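Local coordinates for haloalkane dehalogenase (Mycobacterium rhodesiae, PDB 4MJ3), which probably hydrolyses the carbon-halogen bond of haloalkanes, releasing a halide ion and the corresponding alcohol, at residues F167-P172 with F212-P217. Sequence-based numbering, arbitrary orientation.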
loop_
_atom_site.group_PDB
_atom_site.type_symbol
_atom_site.label_atom_id
_atom_site.label_comp_id
_atom_site.label_asym_id
_atom_site.label_seq_id
_atom_site.Cartn_x
_atom_site.Cartn_y
_atom_site.Cartn_z
ATOM N N PHE A 167 19.091 3.405 6.039
ATOM C CA PHE A 167 18.633 3.161 7.418
ATOM C C PHE A 167 17.992 1.783 7.548
ATOM O O PHE A 167 18.264 1.032 8.516
ATOM C CB PHE A 167 17.664 4.242 7.866
ATOM C CG PHE A 167 17.007 3.938 9.178
ATOM C CD1 PHE A 167 17.655 4.211 10.375
ATOM C CD2 PHE A 167 15.784 3.302 9.214
ATOM C CE1 PHE A 167 17.066 3.894 11.584
ATOM C CE2 PHE A 167 15.185 2.990 10.427
ATOM C CZ PHE A 167 15.846 3.267 11.607
ATOM N N SER A 168 17.157 1.431 6.567
ATOM C CA SER A 168 16.382 0.190 6.660
ATOM C C SER A 168 17.280 -1.039 6.719
ATOM O O SER A 168 16.911 -2.055 7.311
ATOM C CB SER A 168 15.398 0.065 5.508
ATOM O OG SER A 168 16.083 -0.280 4.309
ATOM N N GLN A 169 18.463 -0.945 6.097
ATOM C CA GLN A 169 19.426 -2.022 6.081
ATOM C C GLN A 169 20.380 -1.964 7.272
ATOM O O GLN A 169 20.776 -3.005 7.806
ATOM C CB GLN A 169 20.228 -1.976 4.771
ATOM C CG GLN A 169 19.364 -2.036 3.526
ATOM C CD GLN A 169 18.426 -3.224 3.520
ATOM O OE1 GLN A 169 18.854 -4.369 3.365
ATOM N NE2 GLN A 169 17.142 -2.965 3.707
ATOM N N GLU A 170 20.768 -0.766 7.678
ATOM C CA GLU A 170 21.797 -0.602 8.709
ATOM C C GLU A 170 21.283 -0.702 10.143
ATOM O O GLU A 170 22.052 -1.044 11.056
ATOM C CB GLU A 170 22.516 0.738 8.532
ATOM C CG GLU A 170 23.408 0.777 7.307
ATOM C CD GLU A 170 24.215 2.054 7.219
ATOM O OE1 GLU A 170 23.858 3.060 7.894
ATOM O OE2 GLU A 170 25.212 2.051 6.470
ATOM N N VAL A 171 20.028 -0.352 10.380
ATOM C CA VAL A 171 19.568 -0.257 11.747
ATOM C C VAL A 171 19.646 -1.660 12.390
ATOM O O VAL A 171 19.180 -2.642 11.793
ATOM C CB VAL A 171 18.157 0.351 11.849
ATOM C CG1 VAL A 171 17.094 -0.563 11.246
ATOM C CG2 VAL A 171 17.840 0.697 13.312
ATOM N N PRO A 172 20.230 -1.765 13.589
ATOM C CA PRO A 172 20.401 -3.107 14.175
ATOM C C PRO A 172 19.090 -3.809 14.439
ATOM O O PRO A 172 18.953 -4.975 14.113
ATOM C CB PRO A 172 21.140 -2.831 15.485
ATOM C CG PRO A 172 21.930 -1.587 15.206
ATOM C CD PRO A 172 21.049 -0.759 14.304
ATOM N N PHE A 212 11.996 -5.031 1.457
ATOM C CA PHE A 212 11.241 -4.117 0.594
ATOM C C PHE A 212 12.050 -2.975 -0.004
ATOM O O PHE A 212 11.987 -2.733 -1.209
ATOM C CB PHE A 212 10.002 -3.511 1.277
ATOM C CG PHE A 212 8.688 -3.972 0.682
ATOM C CD1 PHE A 212 8.574 -4.257 -0.676
ATOM C CD2 PHE A 212 7.558 -4.045 1.471
ATOM C CE1 PHE A 212 7.375 -4.669 -1.210
ATOM C CE2 PHE A 212 6.366 -4.488 0.954
ATOM C CZ PHE A 212 6.259 -4.767 -0.402
ATOM N N PRO A 213 12.836 -2.285 0.819
ATOM C CA PRO A 213 13.570 -1.141 0.261
ATOM C C PRO A 213 14.605 -1.528 -0.806
ATOM O O PRO A 213 14.967 -0.688 -1.647
ATOM C CB PRO A 213 14.255 -0.539 1.492
ATOM C CG PRO A 213 13.365 -0.942 2.619
ATOM C CD PRO A 213 12.994 -2.352 2.284
HETATM N N MSE A 214 15.078 -2.770 -0.785
HETATM C CA MSE A 214 16.009 -3.265 -1.819
HETATM C C MSE A 214 15.304 -3.634 -3.100
HETATM O O MSE A 214 15.953 -3.826 -4.131
HETATM C CB MSE A 214 16.812 -4.476 -1.327
HETATM C CG MSE A 214 17.577 -4.214 -0.028
HETATM SE SE MSE A 214 18.630 -2.534 -0.075
HETATM C CE MSE A 214 19.859 -3.005 -1.548
ATOM N N LEU A 215 13.978 -3.716 -3.078
ATOM C CA LEU A 215 13.187 -4.064 -4.264
ATOM C C LEU A 215 12.781 -2.850 -5.087
ATOM O O LEU A 215 12.212 -3.004 -6.157
ATOM C CB LEU A 215 11.926 -4.852 -3.858
ATOM C CG LEU A 215 12.191 -6.181 -3.126
ATOM C CD1 LEU A 215 10.866 -6.842 -2.796
ATOM C CD2 LEU A 215 13.061 -7.115 -3.954
ATOM N N VAL A 216 13.023 -1.651 -4.570
ATOM C CA VAL A 216 12.630 -0.431 -5.278
ATOM C C VAL A 216 13.583 -0.266 -6.470
ATOM O O VAL A 216 14.785 -0.196 -6.284
ATOM C CB VAL A 216 12.721 0.821 -4.391
ATOM C CG1 VAL A 216 12.380 2.080 -5.212
ATOM C CG2 VAL A 216 11.789 0.704 -3.203
ATOM N N PRO A 217 13.039 -0.238 -7.693
ATOM C CA PRO A 217 13.961 -0.090 -8.812
ATOM C C PRO A 217 14.619 1.277 -8.870
ATOM O O PRO A 217 13.925 2.295 -8.923
ATOM C CB PRO A 217 13.071 -0.307 -10.031
ATOM C CG PRO A 217 11.918 -1.091 -9.524
ATOM C CD PRO A 217 11.680 -0.563 -8.140
#
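S168, in the last turn of helix 159-170, sets its hydroxyl against the pyrrolidine ring of P213: S168 OG lies 3.3 Å from P213 CG and 3.4 Å from P213 CB, a van der Waals meeting of a small polar group with ring methylenes. With chi1 at 75°, OG stands between the backbone N and the carbonyl carbon, where it can hydrogen-bond with the carbonyl O of Q165, about one turn back, while still meeting P213. A short side chain suits this buried place, since it lets the proline ring come close to the helix while its one polar atom stays bonded.

Next in the chain, Q169 folds back on its neighbour. Q169 NE2 donates to S168 OG over 2.9 Å, almost straight at 171° and in the plane of the amide, and donates also to the backbone O of R210. The bend at chi2 (-54°) curls the chain over to reach the serine, while OE1 is taken up by R93, so both ends of the amide are fixed. The aliphatic part and amide of Q169 lie obliquely across selenomethionine M214. M214 SE is 3.7 Å from Q169 CG and equally near Q169 CD, and M214 CG comes within 3.6 Å of Q169 OE1. A flexible, unbranched chain, bent at both chi2 and chi3, can follow the glutamine at this exposed margin, where M214 also touches R93 and Q165.

In the alpha/beta hydrolase fold of haloalkane dehalogenases a helical cap, inserted between strands 140-145 and 242-244, sits over the active-site end of the core, and this contact joins the end of helix 159-170 to the loop that follows helix 207-211. Where the first helix gives way to loop at V171, R210 bonds to the carbonyl O of V171 through NH2 and to that of S168 through NH1.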